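Local structure of putative O-GlcNAcase nagJ (Clostridium perfringens, 6PV5) at residues I270-E275 against V312-V317; S345-G350 against V370-N375; T449-D454 against D469-I474. The protein belongs to glycoside hydrolase family 84 and probably acts as a hexosaminidase, this piece holding the catalytic barrel, the domain before it and the helical domain after it. All coordinates share one frame; numbering follows the deposited sequence.

Contact 1 (I270-E275 against V312-V317)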
ATOM      1  N   ILE A 270     -31.417  -3.726   2.347  1.00 55.27           N
ATOM      2  CA  ILE A 270     -31.715  -4.938   1.600  1.00 54.44           C
ATOM      3  C   ILE A 270     -32.720  -5.793   2.375  1.00 59.26           C
ATOM      4  O   ILE A 270     -32.724  -5.823   3.608  1.00 58.59           O
ATOM      5  CB  ILE A 270     -30.440  -5.711   1.202  1.00 57.22           C
ATOM      6  CG1 ILE A 270     -30.734  -6.803   0.169  1.00 54.47           C
ATOM      7  CG2 ILE A 270     -29.717  -6.261   2.426  1.00 58.65           C
ATOM      8  CD1 ILE A 270     -29.520  -7.320  -0.572  1.00 54.78           C
ATOM      9  N   LYS A 271     -33.612  -6.448   1.625  1.00 58.64           N
ATOM     10  CA  LYS A 271     -34.576  -7.378   2.185  1.00 57.12           C
ATOM     11  C   LYS A 271     -34.170  -8.805   1.810  1.00 53.10           C
ATOM     12  O   LYS A 271     -33.584  -9.052   0.755  1.00 53.49           O
ATOM     13  CB  LYS A 271     -36.001  -6.972   1.786  1.00 62.00           C
ATOM     14  CG  LYS A 271     -36.680  -5.935   2.678  1.00 62.42           C
ATOM     15  CD  LYS A 271     -36.922  -6.449   4.092  1.00 68.69           C
ATOM     16  CE  LYS A 271     -38.022  -5.722   4.839  1.00 74.21           C
ATOM     17  NZ  LYS A 271     -37.713  -4.284   5.024  1.00 79.87           N
ATOM     18  N   PHE A 272     -34.443  -9.739   2.719  1.00 53.54           N
ATOM     19  CA  PHE A 272     -34.062 -11.126   2.533  1.00 55.50           C
ATOM     20  C   PHE A 272     -35.330 -11.968   2.397  1.00 63.43           C
ATOM     21  O   PHE A 272     -35.343 -12.970   1.686  1.00 57.54           O
ATOM     22  CB  PHE A 272     -33.227 -11.607   3.722  1.00 49.96           C
ATOM     23  CG  PHE A 272     -31.957 -10.838   3.998  1.00 50.12           C
ATOM     24  CD1 PHE A 272     -30.809 -11.047   3.244  1.00 50.48           C
ATOM     25  CD2 PHE A 272     -31.892  -9.926   5.046  1.00 55.24           C
ATOM     26  CE1 PHE A 272     -29.638 -10.351   3.520  1.00 51.45           C
ATOM     27  CE2 PHE A 272     -30.717  -9.239   5.329  1.00 47.09           C
ATOM     28  CZ  PHE A 272     -29.598  -9.444   4.559  1.00 43.20           C
ATOM     29  N   GLU A 273     -36.396 -11.502   3.058  1.00 67.39           N
ATOM     30  CA  GLU A 273     -37.611 -12.258   3.312  1.00 75.56           C
ATOM     31  C   GLU A 273     -38.655 -11.999   2.218  1.00 77.78           C
ATOM     32  O   GLU A 273     -38.984 -10.851   1.908  1.00 76.16           O
ATOM     33  CB  GLU A 273     -38.125 -11.924   4.722  1.00 81.65           C
ATOM     34  CG  GLU A 273     -38.264 -10.425   5.021  1.00 79.93           C
ATOM     35  CD  GLU A 273     -37.075  -9.663   5.601  1.00 70.64           C
ATOM     36  OE1 GLU A 273     -35.973  -9.757   5.037  1.00 67.73           O
ATOM     37  OE2 GLU A 273     -37.262  -8.956   6.609  1.00 66.96           O
ATOM     38  N   GLY A 274     -39.150 -13.093   1.622  1.00 76.47           N
ATOM     39  CA  GLY A 274     -40.382 -13.096   0.844  1.00 74.75           C
ATOM     40  C   GLY A 274     -40.259 -12.428  -0.525  1.00 75.30           C
ATOM     41  O   GLY A 274     -39.267 -12.606  -1.232  1.00 73.69           O
ATOM     42  N   GLU A 275     -41.307 -11.676  -0.888  1.00 75.17           N
ATOM     43  CA  GLU A 275     -41.463 -11.083  -2.208  1.00 68.61           C
ATOM     44  C   GLU A 275     -40.400 -10.005  -2.413  1.00 62.72           C
ATOM     45  O   GLU A 275     -39.751  -9.940  -3.459  1.00 56.67           O
ATOM     46  CB  GLU A 275     -42.890 -10.542  -2.371  1.00 63.88           C
ATOM     47  N   VAL A 312     -26.857 -16.131   8.344  1.00 40.76           N
ATOM     48  CA  VAL A 312     -27.330 -17.139   7.400  1.00 40.81           C
ATOM     49  C   VAL A 312     -27.823 -16.432   6.134  1.00 36.97           C
ATOM     50  O   VAL A 312     -27.365 -16.739   5.040  1.00 37.17           O
ATOM     51  CB  VAL A 312     -28.376 -18.092   8.022  1.00 44.90           C
ATOM     52  CG1 VAL A 312     -29.030 -19.005   6.975  1.00 41.08           C
ATOM     53  CG2 VAL A 312     -27.761 -18.943   9.129  1.00 39.36           C
ATOM     54  N   GLN A 313     -28.676 -15.417   6.308  1.00 39.80           N
ATOM     55  CA  GLN A 313     -29.293 -14.686   5.206  1.00 42.96           C
ATOM     56  C   GLN A 313     -28.247 -13.949   4.376  1.00 46.11           C
ATOM     57  O   GLN A 313     -28.334 -13.940   3.144  1.00 48.39           O
ATOM     58  CB  GLN A 313     -30.385 -13.748   5.726  1.00 45.63           C
ATOM     59  CG  GLN A 313     -31.557 -14.509   6.333  1.00 47.35           C
ATOM     60  CD  GLN A 313     -32.591 -13.678   7.054  1.00 52.77           C
ATOM     61  OE1 GLN A 313     -32.281 -12.822   7.879  1.00 60.30           O
ATOM     62  NE2 GLN A 313     -33.851 -13.956   6.775  1.00 53.66           N
ATOM     63  N   GLN A 314     -27.242 -13.356   5.042  1.00 41.02           N
ATOM     64  CA  GLN A 314     -26.202 -12.637   4.312  1.00 37.70           C
ATOM     65  C   GLN A 314     -25.365 -13.612   3.481  1.00 36.97           C
ATOM     66  O   GLN A 314     -25.015 -13.323   2.338  1.00 34.70           O
ATOM     67  CB  GLN A 314     -25.314 -11.802   5.246  1.00 37.92           C
ATOM     68  CG  GLN A 314     -26.058 -10.698   5.995  1.00 37.73           C
ATOM     69  CD  GLN A 314     -25.213 -10.037   7.060  1.00 41.02           C
ATOM     70  OE1 GLN A 314     -24.008 -10.266   7.172  1.00 39.55           O
ATOM     71  NE2 GLN A 314     -25.840  -9.170   7.840  1.00 39.33           N
ATOM     72  N   ALA A 315     -25.015 -14.759   4.075  1.00 35.61           N
ATOM     73  CA  ALA A 315     -24.204 -15.733   3.372  1.00 34.32           C
ATOM     74  C   ALA A 315     -24.999 -16.302   2.198  1.00 35.20           C
ATOM     75  O   ALA A 315     -24.437 -16.548   1.128  1.00 36.53           O
ATOM     76  CB  ALA A 315     -23.750 -16.813   4.318  1.00 31.83           C
ATOM     77  N   GLU A 316     -26.306 -16.490   2.407  1.00 34.74           N
ATOM     78  CA  GLU A 316     -27.147 -17.047   1.354  1.00 42.98           C
ATOM     79  C   GLU A 316     -27.230 -16.106   0.153  1.00 39.34           C
ATOM     80  O   GLU A 316     -27.075 -16.567  -0.980  1.00 41.59           O
ATOM     81  CB  GLU A 316     -28.513 -17.489   1.886  1.00 44.17           C
ATOM     82  CG  GLU A 316     -28.413 -18.791   2.656  1.00 51.80           C
ATOM     83  CD  GLU A 316     -29.714 -19.250   3.290  1.00 66.43           C
ATOM     84  OE1 GLU A 316     -30.712 -18.485   3.218  1.00 68.96           O
ATOM     85  OE2 GLU A 316     -29.727 -20.379   3.851  1.00 70.61           O
ATOM     86  N   VAL A 317     -27.440 -14.801   0.408  1.00 40.79           N
ATOM     87  CA  VAL A 317     -27.432 -13.792  -0.648  1.00 39.76           C
ATOM     88  C   VAL A 317     -26.131 -13.912  -1.429  1.00 38.61           C
ATOM     89  O   VAL A 317     -26.161 -13.922  -2.656  1.00 40.09           O
ATOM     90  CB  VAL A 317     -27.656 -12.361  -0.114  1.00 45.06           C
ATOM     91  CG1 VAL A 317     -27.127 -11.292  -1.066  1.00 43.67           C
ATOM     92  CG2 VAL A 317     -29.113 -12.106   0.238  1.00 40.30           C
TER
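The backbone carrying Phe272 passes the helix of Gln313 and Val317 without a hydrogen bond between them, the CA atoms of Phe272 and Gln313 coming to 6.5 Å. Phe272 bridges the gap. Its ring is laid against the helix so that CB of Gln313 sits over one face, toward the rim, in a CH-pi contact 3.9 Å from the ring centroid. At the ring edge, in plane, CG2 of Val317 meets CD1 at 3.6 Å; the rotation of the valine (chi1 158°) turns this methyl rather than CG1 to the ring. Farther out, CG of Gln314 approaches CZ obliquely at 4.0 Å. The amide of Gln313 runs back past CB of Phe272, its plane 19° from that of the ring, and its OE1 is bonded to Ser310. Within the loop, the carboxylate of Glu273 folds back and OE1 accepts the backbone N-H of Phe272 (N to OE1 2.8 Å), a local bond beside the ring-bearing CA. In the (beta/alpha)8 barrel, the loop after strand 259-264 leads into helix 274-294, and helix 311-326 follows the neighbouring strand 298-302; the contact joins these two, with Leu284 of helix 274-294 also touching Val317 and helix 355-363 packing against Ala315.

Contact 2 (S345-G350 against V370-N375)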
ATOM      1  N   SER A 345     -11.489 -10.244  17.358  0.73 26.92           N
ATOM      2  CA  SER A 345     -12.125 -10.243  18.669  0.73 26.94           C
ATOM      3  C   SER A 345     -13.652 -10.219  18.584  0.73 28.93           C
ATOM      4  O   SER A 345     -14.315 -10.768  19.469  0.73 28.51           O
ATOM      5  CB  SER A 345     -11.590  -9.136  19.541  0.73 26.13           C
ATOM      6  OG  SER A 345     -10.198  -9.351  19.744  0.73 28.03           O
ATOM      7  N   SER A 346     -14.205  -9.577  17.541  1.00 28.19           N
ATOM      8  CA  SER A 346     -15.655  -9.545  17.352  1.00 30.27           C
ATOM      9  C   SER A 346     -16.208 -10.948  17.059  1.00 30.38           C
ATOM     10  O   SER A 346     -17.400 -11.179  17.227  1.00 30.09           O
ATOM     11  CB  SER A 346     -16.094  -8.567  16.281  1.00 29.97           C
ATOM     12  OG  SER A 346     -15.731  -9.028  14.984  1.00 28.59           O
ATOM     13  N   MET A 347     -15.336 -11.888  16.670  1.00 30.88           N
ATOM     14  CA  MET A 347     -15.772 -13.176  16.139  1.00 33.09           C
ATOM     15  C   MET A 347     -15.872 -14.214  17.257  1.00 37.77           C
ATOM     16  O   MET A 347     -16.457 -15.277  17.045  1.00 34.01           O
ATOM     17  CB  MET A 347     -14.764 -13.706  15.115  1.00 32.51           C
ATOM     18  CG  MET A 347     -14.716 -12.935  13.809  1.00 28.38           C
ATOM     19  SD  MET A 347     -13.422 -13.651  12.792  1.00 32.06           S
ATOM     20  CE  MET A 347     -13.174 -12.335  11.595  1.00 31.82           C
ATOM     21  N   PHE A 348     -15.258 -13.912  18.417  1.00 34.76           N
ATOM     22  CA  PHE A 348     -15.089 -14.887  19.486  1.00 37.46           C
ATOM     23  C   PHE A 348     -15.601 -14.329  20.804  1.00 38.13           C
ATOM     24  O   PHE A 348     -15.336 -13.182  21.149  1.00 37.30           O
ATOM     25  CB  PHE A 348     -13.619 -15.280  19.672  1.00 33.52           C
ATOM     26  CG  PHE A 348     -13.030 -15.980  18.476  1.00 34.96           C
ATOM     27  CD1 PHE A 348     -13.186 -17.346  18.299  1.00 33.77           C
ATOM     28  CD2 PHE A 348     -12.328 -15.272  17.519  1.00 31.21           C
ATOM     29  CE1 PHE A 348     -12.641 -17.987  17.199  1.00 33.85           C
ATOM     30  CE2 PHE A 348     -11.814 -15.904  16.400  1.00 33.76           C
ATOM     31  CZ  PHE A 348     -11.973 -17.262  16.239  1.00 34.97           C
ATOM     32  N   ASN A 349     -16.340 -15.174  21.517  1.00 44.87           N
ATOM     33  CA  ASN A 349     -16.673 -14.958  22.913  1.00 50.94           C
ATOM     34  C   ASN A 349     -15.831 -15.935  23.722  1.00 53.19           C
ATOM     35  O   ASN A 349     -16.184 -17.110  23.820  1.00 50.56           O
ATOM     36  CB  ASN A 349     -18.173 -15.129  23.175  1.00 52.52           C
ATOM     37  CG  ASN A 349     -18.605 -14.556  24.506  1.00 63.14           C
ATOM     38  OD1 ASN A 349     -17.828 -14.536  25.461  1.00 63.42           O
ATOM     39  ND2 ASN A 349     -19.837 -14.075  24.578  1.00 66.53           N
ATOM     40  N   GLY A 350     -14.702 -15.452  24.261  1.00 52.23           N
ATOM     41  CA  GLY A 350     -13.755 -16.340  24.915  1.00 51.18           C
ATOM     42  C   GLY A 350     -13.172 -17.309  23.890  1.00 52.28           C
ATOM     43  O   GLY A 350     -12.588 -16.879  22.901  1.00 50.62           O
ATOM     44  N   VAL A 370     -12.994 -13.677   1.813  1.00 30.24           N
ATOM     45  CA  VAL A 370     -13.452 -12.998   3.019  1.00 29.63           C
ATOM     46  C   VAL A 370     -12.317 -12.148   3.591  1.00 28.91           C
ATOM     47  O   VAL A 370     -11.226 -12.657   3.860  1.00 27.46           O
ATOM     48  CB  VAL A 370     -14.001 -13.967   4.084  1.00 29.01           C
ATOM     49  CG1 VAL A 370     -14.534 -13.228   5.305  1.00 27.70           C
ATOM     50  CG2 VAL A 370     -15.122 -14.831   3.523  1.00 31.69           C
ATOM     51  N   MET A 371     -12.629 -10.858   3.804  1.00 27.75           N
ATOM     52  CA  MET A 371     -11.700  -9.863   4.327  1.00 28.30           C
ATOM     53  C   MET A 371     -11.919  -9.717   5.828  1.00 26.83           C
ATOM     54  O   MET A 371     -13.043  -9.791   6.320  1.00 24.98           O
ATOM     55  CB  MET A 371     -11.891  -8.504   3.630  1.00 28.29           C
ATOM     56  CG  MET A 371     -11.470  -8.565   2.156  1.00 29.55           C
ATOM     57  SD  MET A 371     -11.559  -6.991   1.217  1.00 35.54           S
ATOM     58  CE  MET A 371     -13.299  -6.572   1.273  1.00 28.26           C
ATOM     59  N   TRP A 372     -10.819  -9.544   6.556  1.00 23.59           N
ATOM     60  CA  TRP A 372     -10.932  -9.186   7.955  1.00 23.10           C
ATOM     61  C   TRP A 372      -9.784  -8.241   8.294  1.00 22.41           C
ATOM     62  O   TRP A 372      -8.846  -8.105   7.501  1.00 23.05           O
ATOM     63  CB  TRP A 372     -10.980 -10.461   8.825  1.00 22.45           C
ATOM     64  CG  TRP A 372      -9.761 -10.810   9.629  1.00 20.41           C
ATOM     65  CD1 TRP A 372      -9.689 -10.873  10.995  1.00 21.27           C
ATOM     66  CD2 TRP A 372      -8.479 -11.261   9.144  1.00 22.06           C
ATOM     67  NE1 TRP A 372      -8.449 -11.308  11.392  1.00 21.13           N
ATOM     68  CE2 TRP A 372      -7.676 -11.524  10.281  1.00 19.96           C
ATOM     69  CE3 TRP A 372      -7.916 -11.431   7.871  1.00 20.19           C
ATOM     70  CZ2 TRP A 372      -6.355 -11.958  10.181  1.00 21.48           C
ATOM     71  CZ3 TRP A 372      -6.613 -11.865   7.773  1.00 22.13           C
ATOM     72  CH2 TRP A 372      -5.839 -12.124   8.907  1.00 24.16           C
ATOM     73  N   THR A 373      -9.873  -7.566   9.449  1.00 23.41           N
ATOM     74  CA  THR A 373      -8.914  -6.495   9.706  1.00 25.03           C
ATOM     75  C   THR A 373      -7.788  -6.927  10.649  1.00 25.33           C
ATOM     76  O   THR A 373      -6.863  -6.144  10.896  1.00 22.75           O
ATOM     77  CB  THR A 373      -9.641  -5.246  10.230  1.00 25.61           C
ATOM     78  OG1 THR A 373     -10.326  -5.615  11.433  1.00 25.59           O
ATOM     79  CG2 THR A 373     -10.612  -4.658   9.223  1.00 21.56           C
ATOM     80  N   GLY A 374      -7.841  -8.176  11.147  1.00 24.38           N
ATOM     81  CA  GLY A 374      -6.934  -8.620  12.200  1.00 23.15           C
ATOM     82  C   GLY A 374      -7.672  -8.676  13.529  1.00 21.97           C
ATOM     83  O   GLY A 374      -8.901  -8.665  13.540  1.00 23.30           O
ATOM     84  N   ASN A 375      -6.945  -8.705  14.652  1.00 23.77           N
ATOM     85  CA  ASN A 375      -7.625  -8.908  15.935  1.00 23.70           C
ATOM     86  C   ASN A 375      -8.554  -7.739  16.247  1.00 24.23           C
ATOM     87  O   ASN A 375      -9.577  -7.924  16.884  1.00 27.24           O
ATOM     88  CB  ASN A 375      -6.669  -9.095  17.123  1.00 25.05           C
ATOM     89  CG  ASN A 375      -5.826 -10.352  17.013  1.00 29.13           C
ATOM     90  OD1 ASN A 375      -6.114 -11.239  16.216  1.00 27.12           O
ATOM     91  ND2 ASN A 375      -4.776 -10.438  17.806  1.00 27.60           N
TER
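Trp372 offers one face of its indole to the backbone of its own segment: the N of Gly374 lies 3.1 Å above the ring plane, offset toward the rim. NE1 is close to that nitrogen, but both are donors and no bond joins them. Across the contact the methyl CE of Met347 reaches the five-membered end of the indole obliquely, 3.8 Å from CD1 and 4.0 Å from CB of Trp372. The methionine chain is extended beyond CG (chi2 177°), which carries its terminal methyl across to the tryptophan, and the two side chains meet at about a right angle.

A polar link lies beside this apolar one. The backbone N of Ser345 donates to the carbonyl O of Asn375 at 3.0 Å, nearly straight at 170°, with the donor tilted 18° from the carbonyl plane. The amide of Asn375 turns instead to Asp387, to which ND2 is bonded.

Strand 369-372 is the sixth of the eight parallel strands of the (beta/alpha)8 barrel, and Trp372 is joined to strand 399-403 by backbone bonds with Met400 and Trp402. Val391 of helix 385-395 touches both Met347 and Trp372, so the loop before strand 348-349 is packed with that helix against the end of strand 369-372.

Contact 3 (T449-D454 against D469-I474). With EDO (1,2-ethanediol), chain C.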
ATOM      1  N   THR A 449       1.770   2.916   1.027  1.00 25.96           N
ATOM      2  CA  THR A 449       1.192   2.034   0.027  1.00 26.66           C
ATOM      3  C   THR A 449       2.270   1.250  -0.735  1.00 30.25           C
ATOM      4  O   THR A 449       2.080   0.068  -1.030  1.00 33.50           O
ATOM      5  CB  THR A 449       0.243   2.774  -0.918  1.00 24.41           C
ATOM      6  OG1 THR A 449      -0.719   3.456  -0.117  1.00 25.89           O
ATOM      7  CG2 THR A 449      -0.521   1.824  -1.812  1.00 26.60           C
ATOM      8  N   LEU A 450       3.387   1.899  -1.065  1.00 27.39           N
ATOM      9  CA  LEU A 450       4.432   1.224  -1.815  1.00 29.30           C
ATOM     10  C   LEU A 450       5.117   0.167  -0.948  1.00 29.70           C
ATOM     11  O   LEU A 450       5.539  -0.862  -1.476  1.00 30.64           O
ATOM     12  CB  LEU A 450       5.465   2.234  -2.318  1.00 27.09           C
ATOM     13  CG  LEU A 450       5.019   3.114  -3.483  1.00 33.11           C
ATOM     14  CD1 LEU A 450       6.016   4.241  -3.689  1.00 26.73           C
ATOM     15  CD2 LEU A 450       4.881   2.284  -4.759  1.00 29.80           C
ATOM     16  N   THR A 451       5.276   0.435   0.360  1.00 29.35           N
ATOM     17  CA  THR A 451       5.856  -0.581   1.230  1.00 26.75           C
ATOM     18  C   THR A 451       4.884  -1.757   1.277  1.00 26.26           C
ATOM     19  O   THR A 451       5.315  -2.905   1.368  1.00 26.01           O
ATOM     20  CB  THR A 451       6.279  -0.061   2.617  1.00 24.14           C
ATOM     21  OG1 THR A 451       5.119   0.343   3.347  1.00 23.76           O
ATOM     22  CG2 THR A 451       7.268   1.088   2.574  1.00 23.17           C
ATOM     23  N   GLY A 452       3.586  -1.439   1.195  1.00 25.23           N
ATOM     24  CA  GLY A 452       2.533  -2.436   1.100  1.00 29.57           C
ATOM     25  C   GLY A 452       2.652  -3.286  -0.173  1.00 32.06           C
ATOM     26  O   GLY A 452       2.386  -4.488  -0.142  1.00 29.33           O
ATOM     27  N   ALA A 453       3.041  -2.650  -1.289  1.00 32.83           N
ATOM     28  CA  ALA A 453       3.272  -3.352  -2.552  1.00 32.88           C
ATOM     29  C   ALA A 453       4.422  -4.344  -2.396  1.00 32.02           C
ATOM     30  O   ALA A 453       4.380  -5.436  -2.957  1.00 31.87           O
ATOM     31  CB  ALA A 453       3.572  -2.376  -3.667  1.00 31.98           C
ATOM     32  N   ASP A 454       5.451  -3.927  -1.657  1.00 29.43           N
ATOM     33  CA  ASP A 454       6.665  -4.701  -1.466  1.00 31.46           C
ATOM     34  C   ASP A 454       6.372  -5.920  -0.583  1.00 33.35           C
ATOM     35  O   ASP A 454       6.850  -7.026  -0.850  1.00 32.76           O
ATOM     36  CB  ASP A 454       7.782  -3.798  -0.940  1.00 32.30           C
ATOM     37  CG  ASP A 454       9.145  -4.456  -0.859  1.00 34.81           C
ATOM     38  OD1 ASP A 454       9.458  -5.270  -1.741  1.00 40.04           O
ATOM     39  OD2 ASP A 454       9.888  -4.145   0.086  1.00 37.77           O
ATOM     40  N   ASP A 469      12.906   3.013   3.095  1.00 30.19           N
ATOM     41  CA  ASP A 469      13.929   3.791   2.408  1.00 34.43           C
ATOM     42  C   ASP A 469      13.675   3.847   0.903  1.00 32.78           C
ATOM     43  O   ASP A 469      13.805   4.922   0.312  1.00 31.48           O
ATOM     44  CB  ASP A 469      15.359   3.345   2.739  1.00 35.97           C
ATOM     45  CG  ASP A 469      15.756   3.583   4.185  1.00 40.72           C
ATOM     46  OD1 ASP A 469      15.146   4.468   4.832  1.00 40.70           O
ATOM     47  OD2 ASP A 469      16.674   2.878   4.661  1.00 50.10           O
ATOM     48  N   LYS A 470      13.345   2.700   0.287  1.00 31.55           N
ATOM     49  CA  LYS A 470      13.164   2.653  -1.158  1.00 31.76           C
ATOM     50  C   LYS A 470      11.901   3.401  -1.561  1.00 28.38           C
ATOM     51  O   LYS A 470      11.877   4.043  -2.606  1.00 32.09           O
ATOM     52  CB  LYS A 470      13.013   1.226  -1.703  1.00 36.32           C
ATOM     53  CG  LYS A 470      14.273   0.371  -1.628  1.00 49.51           C
ATOM     54  CD  LYS A 470      15.308   0.713  -2.687  1.00 58.97           C
ATOM     55  CE  LYS A 470      16.568  -0.121  -2.563  1.00 63.11           C
ATOM     56  NZ  LYS A 470      16.256  -1.496  -2.102  1.00 66.75           N
ATOM     57  N   ALA A 471      10.838   3.269  -0.770  1.00 25.46           N
ATOM     58  CA  ALA A 471       9.601   3.956  -1.124  1.00 28.42           C
ATOM     59  C   ALA A 471       9.783   5.474  -1.039  1.00 26.42           C
ATOM     60  O   ALA A 471       9.245   6.214  -1.860  1.00 28.16           O
ATOM     61  CB  ALA A 471       8.466   3.491  -0.243  1.00 24.78           C
ATOM     62  N   ILE A 472      10.500   5.938  -0.013  1.00 27.51           N
ATOM     63  CA  ILE A 472      10.773   7.366   0.146  1.00 28.73           C
ATOM     64  C   ILE A 472      11.595   7.858  -1.040  1.00 29.89           C
ATOM     65  O   ILE A 472      11.334   8.929  -1.571  1.00 31.52           O
ATOM     66  CB  ILE A 472      11.480   7.644   1.484  1.00 26.16           C
ATOM     67  CG1 ILE A 472      10.504   7.497   2.651  1.00 27.74           C
ATOM     68  CG2 ILE A 472      12.140   9.023   1.466  1.00 26.97           C
ATOM     69  CD1 ILE A 472      11.167   7.504   4.013  1.00 31.36           C
ATOM     70  N   GLU A 473      12.563   7.051  -1.488  1.00 32.77           N
ATOM     71  CA  GLU A 473      13.376   7.437  -2.635  1.00 33.06           C
ATOM     72  C   GLU A 473      12.498   7.564  -3.877  1.00 33.71           C
ATOM     73  O   GLU A 473      12.665   8.490  -4.672  1.00 33.16           O
ATOM     74  CB  GLU A 473      14.472   6.403  -2.875  1.00 34.86           C
ATOM     75  CG  GLU A 473      15.351   6.709  -4.071  1.00 42.06           C
ATOM     76  CD  GLU A 473      16.608   5.850  -4.157  1.00 53.88           C
ATOM     77  OE1 GLU A 473      16.493   4.593  -4.162  1.00 54.51           O
ATOM     78  OE2 GLU A 473      17.709   6.436  -4.211  1.00 61.68           O
ATOM     79  N   ILE A 474      11.563   6.621  -4.049  1.00 33.11           N
ATOM     80  CA  ILE A 474      10.684   6.642  -5.209  1.00 31.79           C
ATOM     81  C   ILE A 474       9.848   7.925  -5.179  1.00 31.53           C
ATOM     82  O   ILE A 474       9.595   8.513  -6.213  1.00 32.56           O
ATOM     83  CB  ILE A 474       9.800   5.377  -5.228  1.00 32.69           C
ATOM     84  CG1 ILE A 474      10.613   4.138  -5.626  1.00 33.93           C
ATOM     85  CG2 ILE A 474       8.547   5.565  -6.098  1.00 28.19           C
ATOM     86  CD1 ILE A 474       9.927   2.817  -5.306  1.00 34.99           C
TER
HETATM   87  C1  EDO C 602      15.374   7.334   2.281  1.00 48.89           C
HETATM   88  O1  EDO C 602      15.602   6.865   0.958  1.00 45.07           O
HETATM   89  C2  EDO C 602      16.584   7.390   3.144  1.00 50.68           C
HETATM   90  O2  EDO C 602      17.789   7.667   2.441  1.00 50.17           O
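Leu450 meets the helix of Ala471 and Ile474 at both ends of its side chain. Its CB lies 3.9 Å from CB of Ala471. CG stands anti to the carbonyl carbon (chi1 -74°), and from there the CD1 branch extends to CG2 of Ile474 at 3.7 Å, the two side chains running obliquely to each other. On the neighbouring helical position, CG2 of Thr451 reaches the same Ala471 methyl at 3.9 Å, so that this small side chain is touched by two residues in succession. The Thr451 hydroxyl is turned away from the contact, next to Ser448 O and Ile420 N, both hydrogen-bonded to it. These are helices 446-457 and 464-476, which follow the last strand of the barrel in sequence; the N-to-C directions of the two short segments are 129° apart, nearer antiparallel than parallel, with a closest axis approach of 9.1 Å, and the backbones come to 5.9 Å between CA of Leu450 and CA of Ala471. On the outer flank of 469-474, a 1,2-ethanediol, probably from the crystallisation liquor, donates from O1 to the backbone O of Asp469 at 2.7 Å and sets C1 against CG2 of Ile472; Glu481 is also hydrogen-bonded to it.

In the fold
All three contacts belong to the catalytic beta-N-acetylglucosaminidase part of the chain and come one after another in sequence. Contact 1 joins elements that follow the third and fourth strands of the barrel, contact 2 involves the chain after the fifth strand and the end of the sixth, and contact 3 pairs helices that come after the eighth. The centres of contacts 1 and 2 are about 23 Å apart and their nearest atoms about 9 Å, so they do not touch. Contact 3 is far from both, its centre about 42 Å from that of contact 1 and about 29 Å from that of contact 2. In contact 1 the side chain of Gln314 is about 11 Å from that of Asp305, the predicted proton donor.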